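Local coordinates for protein citryl-spermidine/3,4-dihydroxybenzoyl-citryl-spermidine:spermidine ligase (Bacillus anthracis, PDB 3TO3) that condenses spermidine with citryl-spermidine intermediates at the expense of ATP, a step in making the siderophore petrobactin that serves iron acquisition and virulence in this bacterium, at residues Arg295-Val300 / Ile345-Phe350; Arg311-Tyr316 / Gly367-Glu372. One frame throughout, in Å; residues are numbered along the deposited sequence.

Contact 1. Residues Arg295-Val300 / Ile345-Phe350; sequences RPYVKV and ILLKEF. With ATP (adenosine-5'-triphosphate), chain E.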
loop_
_atom_site.group_PDB
_atom_site.type_symbol
_atom_site.label_atom_id
_atom_site.label_comp_id
_atom_site.label_asym_id
_atom_site.label_seq_id
_atom_site.Cartn_x
_atom_site.Cartn_y
_atom_site.Cartn_z
ATOM N N ARG B 295 -28.665 7.254 -19.707
ATOM C CA ARG B 295 -28.692 6.608 -18.413
ATOM C C ARG B 295 -27.790 7.348 -17.425
ATOM O O ARG B 295 -26.866 8.054 -17.818
ATOM C CB ARG B 295 -28.279 5.161 -18.582
ATOM C CG ARG B 295 -29.311 4.394 -19.427
ATOM C CD ARG B 295 -30.358 3.763 -18.529
ATOM N NE ARG B 295 -29.694 2.823 -17.642
ATOM C CZ ARG B 295 -29.177 1.673 -18.060
ATOM N NH1 ARG B 295 -29.308 1.343 -19.338
ATOM N NH2 ARG B 295 -28.541 0.856 -17.208
ATOM N N PRO B 296 -28.093 7.229 -16.139
ATOM C CA PRO B 296 -27.357 7.947 -15.094
ATOM C C PRO B 296 -25.905 7.466 -14.944
ATOM O O PRO B 296 -25.573 6.332 -15.283
ATOM C CB PRO B 296 -28.141 7.594 -13.815
ATOM C CG PRO B 296 -28.782 6.236 -14.126
ATOM C CD PRO B 296 -29.148 6.349 -15.599
ATOM N N TYR B 297 -25.059 8.359 -14.442
ATOM C CA TYR B 297 -23.713 8.033 -14.020
ATOM C C TYR B 297 -23.767 7.264 -12.712
ATOM O O TYR B 297 -24.748 7.337 -11.960
ATOM C CB TYR B 297 -22.879 9.300 -13.762
ATOM C CG TYR B 297 -22.908 10.366 -14.840
ATOM C CD1 TYR B 297 -22.152 10.240 -16.000
ATOM C CD2 TYR B 297 -23.680 11.523 -14.668
ATOM C CE1 TYR B 297 -22.178 11.247 -16.997
ATOM C CE2 TYR B 297 -23.719 12.514 -15.623
ATOM C CZ TYR B 297 -22.969 12.380 -16.793
ATOM O OH TYR B 297 -23.035 13.400 -17.726
ATOM N N VAL B 298 -22.679 6.555 -12.444
ATOM C CA VAL B 298 -22.488 5.807 -11.226
ATOM C C VAL B 298 -21.234 6.352 -10.560
ATOM O O VAL B 298 -20.153 6.442 -11.189
ATOM C CB VAL B 298 -22.333 4.325 -11.568
ATOM C CG1 VAL B 298 -22.534 3.517 -10.389
ATOM C CG2 VAL B 298 -23.406 3.947 -12.536
ATOM N N LYS B 299 -21.380 6.773 -9.313
ATOM C CA LYS B 299 -20.236 7.191 -8.525
ATOM C C LYS B 299 -20.025 6.131 -7.467
ATOM O O LYS B 299 -20.907 5.906 -6.613
ATOM C CB LYS B 299 -20.445 8.576 -7.904
ATOM C CG LYS B 299 -19.286 9.086 -7.052
ATOM C CD LYS B 299 -19.497 10.542 -6.633
ATOM C CE LYS B 299 -18.203 11.178 -6.154
ATOM N NZ LYS B 299 -18.423 12.574 -5.648
ATOM N N VAL B 300 -18.875 5.460 -7.534
ATOM C CA VAL B 300 -18.672 4.280 -6.704
ATOM C C VAL B 300 -17.418 4.374 -5.862
ATOM O O VAL B 300 -16.531 5.169 -6.150
ATOM C CB VAL B 300 -18.641 2.996 -7.543
ATOM C CG1 VAL B 300 -19.981 2.767 -8.183
ATOM C CG2 VAL B 300 -17.562 3.096 -8.638
ATOM N N ILE B 345 -28.734 24.090 -14.334
ATOM C CA ILE B 345 -29.000 22.654 -14.280
ATOM C C ILE B 345 -28.343 22.106 -13.022
ATOM O O ILE B 345 -27.193 22.414 -12.772
ATOM C CB ILE B 345 -28.347 21.944 -15.457
ATOM C CG1 ILE B 345 -28.894 22.472 -16.770
ATOM C CG2 ILE B 345 -28.500 20.419 -15.352
ATOM C CD1 ILE B 345 -27.945 22.203 -17.918
ATOM N N LEU B 346 -29.067 21.335 -12.211
ATOM C CA LEU B 346 -28.428 20.616 -11.096
ATOM C C LEU B 346 -28.479 19.126 -11.394
ATOM O O LEU B 346 -29.563 18.575 -11.465
ATOM C CB LEU B 346 -29.150 20.899 -9.782
ATOM C CG LEU B 346 -29.186 22.357 -9.336
ATOM C CD1 LEU B 346 -29.853 22.425 -7.999
ATOM C CD2 LEU B 346 -27.821 22.949 -9.243
ATOM N N LEU B 347 -27.344 18.458 -11.596
ATOM C CA LEU B 347 -27.457 17.037 -11.935
ATOM C C LEU B 347 -27.733 16.328 -10.607
ATOM O O LEU B 347 -26.882 16.285 -9.706
ATOM C CB LEU B 347 -26.159 16.512 -12.557
ATOM C CG LEU B 347 -25.717 17.239 -13.819
ATOM C CD1 LEU B 347 -24.374 16.735 -14.272
ATOM C CD2 LEU B 347 -26.794 17.072 -14.937
ATOM N N LYS B 348 -28.914 15.732 -10.504
ATOM C CA LYS B 348 -29.386 15.285 -9.213
ATOM C C LYS B 348 -28.716 13.964 -8.875
ATOM O O LYS B 348 -28.635 13.085 -9.738
ATOM C CB LYS B 348 -30.910 15.137 -9.201
ATOM C CG LYS B 348 -31.689 16.450 -9.319
ATOM C CD LYS B 348 -33.213 16.189 -9.218
ATOM C CE LYS B 348 -34.070 17.291 -9.897
ATOM N NZ LYS B 348 -34.187 17.213 -11.399
ATOM N N GLU B 349 -28.263 13.819 -7.626
ATOM C CA GLU B 349 -27.804 12.528 -7.184
ATOM C C GLU B 349 -29.094 11.968 -6.603
ATOM O O GLU B 349 -29.410 12.189 -5.445
ATOM C CB GLU B 349 -26.744 12.793 -6.078
ATOM C CG GLU B 349 -25.403 13.367 -6.676
ATOM C CD GLU B 349 -24.541 14.230 -5.741
ATOM O OE1 GLU B 349 -24.717 14.274 -4.506
ATOM O OE2 GLU B 349 -23.642 14.898 -6.260
ATOM N N PHE B 350 -29.783 11.142 -7.386
ATOM C CA PHE B 350 -31.180 10.891 -7.073
ATOM C C PHE B 350 -31.398 9.564 -6.356
ATOM O O PHE B 350 -32.506 9.243 -5.907
ATOM C CB PHE B 350 -32.065 11.019 -8.335
ATOM C CG PHE B 350 -31.721 10.038 -9.405
ATOM C CD1 PHE B 350 -30.787 10.363 -10.382
ATOM C CD2 PHE B 350 -32.288 8.779 -9.417
ATOM C CE1 PHE B 350 -30.438 9.468 -11.352
ATOM C CE2 PHE B 350 -31.937 7.868 -10.389
ATOM C CZ PHE B 350 -31.009 8.216 -11.369
HETATM P PB ATP E . -15.427 13.313 -7.421
HETATM O O1B ATP E . -15.291 11.820 -7.584
HETATM O O2B ATP E . -15.818 13.633 -6.003
HETATM O O3B ATP E . -16.493 13.858 -8.442
HETATM P PA ATP E . -12.788 13.774 -6.962
HETATM O O1A ATP E . -12.857 12.391 -6.346
HETATM O O2A ATP E . -12.608 14.874 -5.922
HETATM O O3A ATP E . -14.091 14.048 -7.765
HETATM O "O5'" ATP E . -11.567 13.777 -7.950
HETATM C "C5'" ATP E . -11.567 14.574 -9.075
HETATM C "C4'" ATP E . -10.306 14.815 -9.690
HETATM O "O4'" ATP E . -10.390 16.010 -10.538
HETATM C "C3'" ATP E . -9.274 15.108 -8.670
HETATM O "O3'" ATP E . -8.252 14.192 -8.757
HETATM C "C2'" ATP E . -8.800 16.467 -8.988
HETATM O "O2'" ATP E . -7.459 16.583 -8.756
HETATM C "C1'" ATP E . -9.120 16.581 -10.439
HETATM N N9 ATP E . -9.074 17.911 -10.985
HETATM C C8 ATP E . -8.392 18.245 -12.095
HETATM N N7 ATP E . -8.574 19.555 -12.310
HETATM C C5 ATP E . -9.376 20.061 -11.347
HETATM C C6 ATP E . -9.884 21.343 -11.094
HETATM N N6 ATP E . -9.543 22.426 -11.975
HETATM N N1 ATP E . -10.684 21.534 -10.020
HETATM C C2 ATP E . -10.991 20.505 -9.203
HETATM N N3 ATP E . -10.515 19.258 -9.419
HETATM C C4 ATP E . -9.706 19.004 -10.481
#

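Contact 2. Residues Arg311-Tyr316 / Gly367-Glu372; sequences RTLKPY and GCIWRE. With ATP (adenosine-5'-triphosphate), chain E.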
loop_
_atom_site.group_PDB
_atom_site.type_symbol
_atom_site.label_atom_id
_atom_site.label_comp_id
_atom_site.label_asym_id
_atom_site.label_seq_id
_atom_site.Cartn_x
_atom_site.Cartn_y
_atom_site.Cartn_z
ATOM N N ARG B 311 -10.598 7.720 -1.982
ATOM C CA ARG B 311 -11.716 7.865 -2.937
ATOM C C ARG B 311 -12.956 7.059 -2.480
ATOM O O ARG B 311 -13.789 6.617 -3.274
ATOM C CB ARG B 311 -11.305 7.592 -4.383
ATOM C CG ARG B 311 -10.297 8.598 -4.946
ATOM C CD ARG B 311 -10.827 10.040 -4.878
ATOM N NE ARG B 311 -10.521 10.691 -3.600
ATOM C CZ ARG B 311 -11.150 11.770 -3.130
ATOM N NH1 ARG B 311 -12.130 12.337 -3.827
ATOM N NH2 ARG B 311 -10.804 12.291 -1.958
ATOM N N THR B 312 -12.929 6.666 -1.221
ATOM C CA THR B 312 -14.109 6.092 -0.614
ATOM C C THR B 312 -15.273 7.102 -0.597
ATOM O O THR B 312 -15.083 8.320 -0.742
ATOM C CB THR B 312 -13.800 5.695 0.834
ATOM O OG1 THR B 312 -13.161 6.802 1.503
ATOM C CG2 THR B 312 -12.891 4.477 0.862
ATOM N N LEU B 313 -16.486 6.575 -0.474
ATOM C CA LEU B 313 -17.648 7.389 -0.171
ATOM C C LEU B 313 -17.971 7.310 1.315
ATOM O O LEU B 313 -18.326 6.238 1.810
ATOM C CB LEU B 313 -18.845 6.871 -0.956
ATOM C CG LEU B 313 -18.668 7.088 -2.439
ATOM C CD1 LEU B 313 -19.714 6.332 -3.250
ATOM C CD2 LEU B 313 -18.682 8.595 -2.696
ATOM N N LYS B 314 -17.878 8.436 2.019
ATOM C CA LYS B 314 -18.344 8.500 3.405
ATOM C C LYS B 314 -19.812 8.010 3.474
ATOM O O LYS B 314 -20.695 8.535 2.764
ATOM C CB LYS B 314 -18.211 9.920 3.994
ATOM C CG LYS B 314 -16.812 10.538 3.980
ATOM C CD LYS B 314 -15.892 9.823 4.959
ATOM C CE LYS B 314 -14.771 10.731 5.491
ATOM N NZ LYS B 314 -13.918 10.058 6.539
ATOM N N PRO B 315 -20.069 6.992 4.321
ATOM C CA PRO B 315 -21.414 6.443 4.529
ATOM C C PRO B 315 -22.459 7.520 4.862
ATOM O O PRO B 315 -23.574 7.491 4.316
ATOM C CB PRO B 315 -21.220 5.509 5.724
ATOM C CG PRO B 315 -19.780 5.049 5.571
ATOM C CD PRO B 315 -19.044 6.267 5.093
ATOM N N TYR B 316 -22.121 8.470 5.736
ATOM C CA TYR B 316 -23.101 9.478 6.062
ATOM C C TYR B 316 -23.454 10.309 4.812
ATOM O O TYR B 316 -24.607 10.682 4.633
ATOM C CB TYR B 316 -22.685 10.341 7.260
ATOM C CG TYR B 316 -21.331 10.952 7.132
ATOM C CD1 TYR B 316 -21.166 12.172 6.483
ATOM C CD2 TYR B 316 -20.199 10.316 7.665
ATOM C CE1 TYR B 316 -19.911 12.750 6.352
ATOM C CE2 TYR B 316 -18.936 10.895 7.547
ATOM C CZ TYR B 316 -18.807 12.115 6.886
ATOM O OH TYR B 316 -17.578 12.708 6.744
ATOM N N GLY B 367 -20.076 1.490 -1.790
ATOM C CA GLY B 367 -21.123 2.470 -1.761
ATOM C C GLY B 367 -21.343 2.918 -3.167
ATOM O O GLY B 367 -20.438 2.841 -3.978
ATOM N N CYS B 368 -22.538 3.415 -3.448
ATOM C CA CYS B 368 -22.865 3.884 -4.768
ATOM C C CYS B 368 -23.818 5.066 -4.727
ATOM O O CYS B 368 -24.797 5.047 -3.989
ATOM C CB CYS B 368 -23.482 2.730 -5.569
ATOM S SG CYS B 368 -24.055 3.198 -7.228
ATOM N N ILE B 369 -23.570 6.067 -5.568
ATOM C CA ILE B 369 -24.537 7.135 -5.804
ATOM C C ILE B 369 -24.810 7.265 -7.297
ATOM O O ILE B 369 -23.880 7.323 -8.094
ATOM C CB ILE B 369 -24.032 8.490 -5.311
ATOM C CG1 ILE B 369 -23.905 8.506 -3.798
ATOM C CG2 ILE B 369 -24.972 9.612 -5.788
ATOM C CD1 ILE B 369 -22.895 9.537 -3.265
ATOM N N TRP B 370 -26.079 7.314 -7.684
ATOM C CA TRP B 370 -26.436 7.472 -9.097
ATOM C C TRP B 370 -26.698 8.931 -9.359
ATOM O O TRP B 370 -27.237 9.614 -8.509
ATOM C CB TRP B 370 -27.671 6.675 -9.460
ATOM C CG TRP B 370 -27.467 5.222 -9.647
ATOM C CD1 TRP B 370 -27.165 4.602 -10.812
ATOM C CD2 TRP B 370 -27.594 4.176 -8.658
ATOM N NE1 TRP B 370 -27.102 3.242 -10.630
ATOM C CE2 TRP B 370 -27.341 2.951 -9.311
ATOM C CE3 TRP B 370 -27.891 4.158 -7.289
ATOM C CZ2 TRP B 370 -27.363 1.705 -8.641
ATOM C CZ3 TRP B 370 -27.925 2.920 -6.625
ATOM C CH2 TRP B 370 -27.652 1.711 -7.310
ATOM N N ARG B 371 -26.308 9.423 -10.531
ATOM C CA ARG B 371 -26.502 10.839 -10.841
ATOM C C ARG B 371 -27.072 11.036 -12.253
ATOM O O ARG B 371 -26.747 10.259 -13.160
ATOM C CB ARG B 371 -25.189 11.597 -10.635
ATOM C CG ARG B 371 -25.028 12.813 -11.482
ATOM C CD ARG B 371 -24.021 13.784 -10.873
ATOM N NE ARG B 371 -22.655 13.301 -10.887
ATOM C CZ ARG B 371 -21.790 13.494 -9.892
ATOM N NH1 ARG B 371 -22.151 14.147 -8.802
ATOM N NH2 ARG B 371 -20.555 13.033 -9.987
ATOM N N GLU B 372 -27.935 12.046 -12.432
ATOM C CA GLU B 372 -28.550 12.314 -13.745
ATOM C C GLU B 372 -27.487 12.578 -14.802
ATOM O O GLU B 372 -26.540 13.330 -14.560
ATOM C CB GLU B 372 -29.455 13.557 -13.711
ATOM C CG GLU B 372 -30.707 13.443 -12.901
ATOM C CD GLU B 372 -31.525 14.736 -12.942
ATOM O OE1 GLU B 372 -30.927 15.835 -12.726
ATOM O OE2 GLU B 372 -32.762 14.645 -13.198
HETATM P PB ATP E . -15.427 13.313 -7.421
HETATM O O1B ATP E . -15.291 11.820 -7.584
HETATM O O2B ATP E . -15.818 13.633 -6.003
HETATM O O3B ATP E . -16.493 13.858 -8.442
HETATM P PA ATP E . -12.788 13.774 -6.962
HETATM O O1A ATP E . -12.857 12.391 -6.346
HETATM O O2A ATP E . -12.608 14.874 -5.922
HETATM O O3A ATP E . -14.091 14.048 -7.765
HETATM O "O5'" ATP E . -11.567 13.777 -7.950
HETATM C "C5'" ATP E . -11.567 14.574 -9.075
HETATM C "C4'" ATP E . -10.306 14.815 -9.690
HETATM O "O4'" ATP E . -10.390 16.010 -10.538
HETATM C "C3'" ATP E . -9.274 15.108 -8.670
HETATM O "O3'" ATP E . -8.252 14.192 -8.757
HETATM C "C2'" ATP E . -8.800 16.467 -8.988
HETATM O "O2'" ATP E . -7.459 16.583 -8.756
HETATM C "C1'" ATP E . -9.120 16.581 -10.439
HETATM N N9 ATP E . -9.074 17.911 -10.985
HETATM C C8 ATP E . -8.392 18.245 -12.095
HETATM N N7 ATP E . -8.574 19.555 -12.310
HETATM C C5 ATP E . -9.376 20.061 -11.347
HETATM C C6 ATP E . -9.884 21.343 -11.094
HETATM N N6 ATP E . -9.543 22.426 -11.975
HETATM N N1 ATP E . -10.684 21.534 -10.020
HETATM C C2 ATP E . -10.991 20.505 -9.203
HETATM N N3 ATP E . -10.515 19.258 -9.419
HETATM C C4 ATP E . -9.706 19.004 -10.481
#

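Contact 1. Residues Arg295-Val300 / Ile345-Phe350
Pro-296 and Phe-350 make the closest apolar contact between segments 295-300 and 345-350, which lie on strands that are not direct neighbours in the mixed sheet of the IucA/IucC family fold. The nearest CA atoms of the two segments, of Tyr-297 and Glu-349, stand 9.1 Å apart, because strand 367-371 runs between them. No hydrogen bond links the two segments, so side chains alone bridge that strand. Phe-350 places its CG between the backbone N and the carbonyl carbon (chi1 62°), and the ring edge then meets the pyrrolidine: Pro-296 CB lies 3.8 Å from Phe-350 CZ, near the plane of the ring, with the two side chains crossing at about a right angle. The second apolar pair is looser. Leu-347 CD1 approaches Tyr-297 CE2 obliquely at 4.5 Å, while the Tyr-297 hydroxyl oxygen accepts a hydrogen bond from the backbone N of Val-374.

The polar groups look elsewhere. Glu-349 forms a salt bridge to Arg-371 and takes a hydrogen bond from Phe-460 N. Lys-299, an ATP-binding residue, is fully extended (chi1 180°); its NZ lies 2.8 Å from ATP O2B and also pairs with Asp-459, although the position of NZ is somewhat uncertain. The chemistry thus implies a division of labour: modest apolar contacts join the segments, and Lys-299 carries its polar end away from them to the ATP beta phosphate.

Contact 2. Residues Arg311-Tyr316 / Gly367-Glu372
Leu-313 and Gly-367 bring the two backbones closest, their CA atoms 6.2 Å apart, where the connection leading into helix 315-333 passes the start of strand 367-371. That strand is an inner member of the mixed sheet of the IucA/IucC family fold, antiparallel to both 297-306 and 345-355. No hydrogen bond runs directly between the two segments; the turn is instead tied to its surroundings by a backbone bond between Leu-313 and Gly-364, and Gly-367 to its strand neighbour through Ser-301. Lys-314 follows as the N-cap residue, and Pro-315 opens the helix.

Among side chains, Leu-313 carries the contact. Its chi1 of -67° places CG beside the backbone N and anti to the carbonyl carbon, and chi2 of 169° sets the two methyls toward different targets. CD1 reaches the strand backbone, lying 3.6 Å from Gly-367 O and 4.1 Å from Cys-368 N. CD2 meets the tip of Ile-369, at 4.4 Å from CD1 of that residue, a loose methyl-to-methyl approach. All four touching residues are buried, and Leu-313 also rests against Arg-285 of the ATP site. Cys-368 points to the other side of the sheet, where its SG lies 3.7 Å above the ring plane of Trp-370, offset toward the rim, and its side chain packs on Ile-244 and Pro-245.

Two arginines lie near the nucleotide. Arg-371 forms a salt bridge to Asp-459, a residue of the magnesium and ATP sites. Arg-311 bends at chi2 and chi3, and its NE bonds to Thr-309 O, which probably restrains rotation of the guanidinium. From the edge of that group, near its plane, Arg-311 NH1 donates a hydrogen bond of 2.6 Å to ATP O1A, with an N-H...O angle of 143°.

Contacts 1 and 2 interlock in one mixed sheet, their centres about 10 Å apart: segment 367-372 of contact 2 fills the place between the two segments of contact 1. Probable hydrogen bonds join them, Lys-299 N to Ile-369 O and Tyr-297 N to Arg-371 O, each 2.8 Å. Contact 2 is wholly buried, whereas contact 1 is only partly buried, with Pro-296 and Phe-350 at its more exposed end. Strand 367-371 is thus a side of contact 2 and the spacer of contact 1. Both send a basic residue to ATP, but to different phosphates: contact 1 approaches the beta phosphate, contact 2 the alpha.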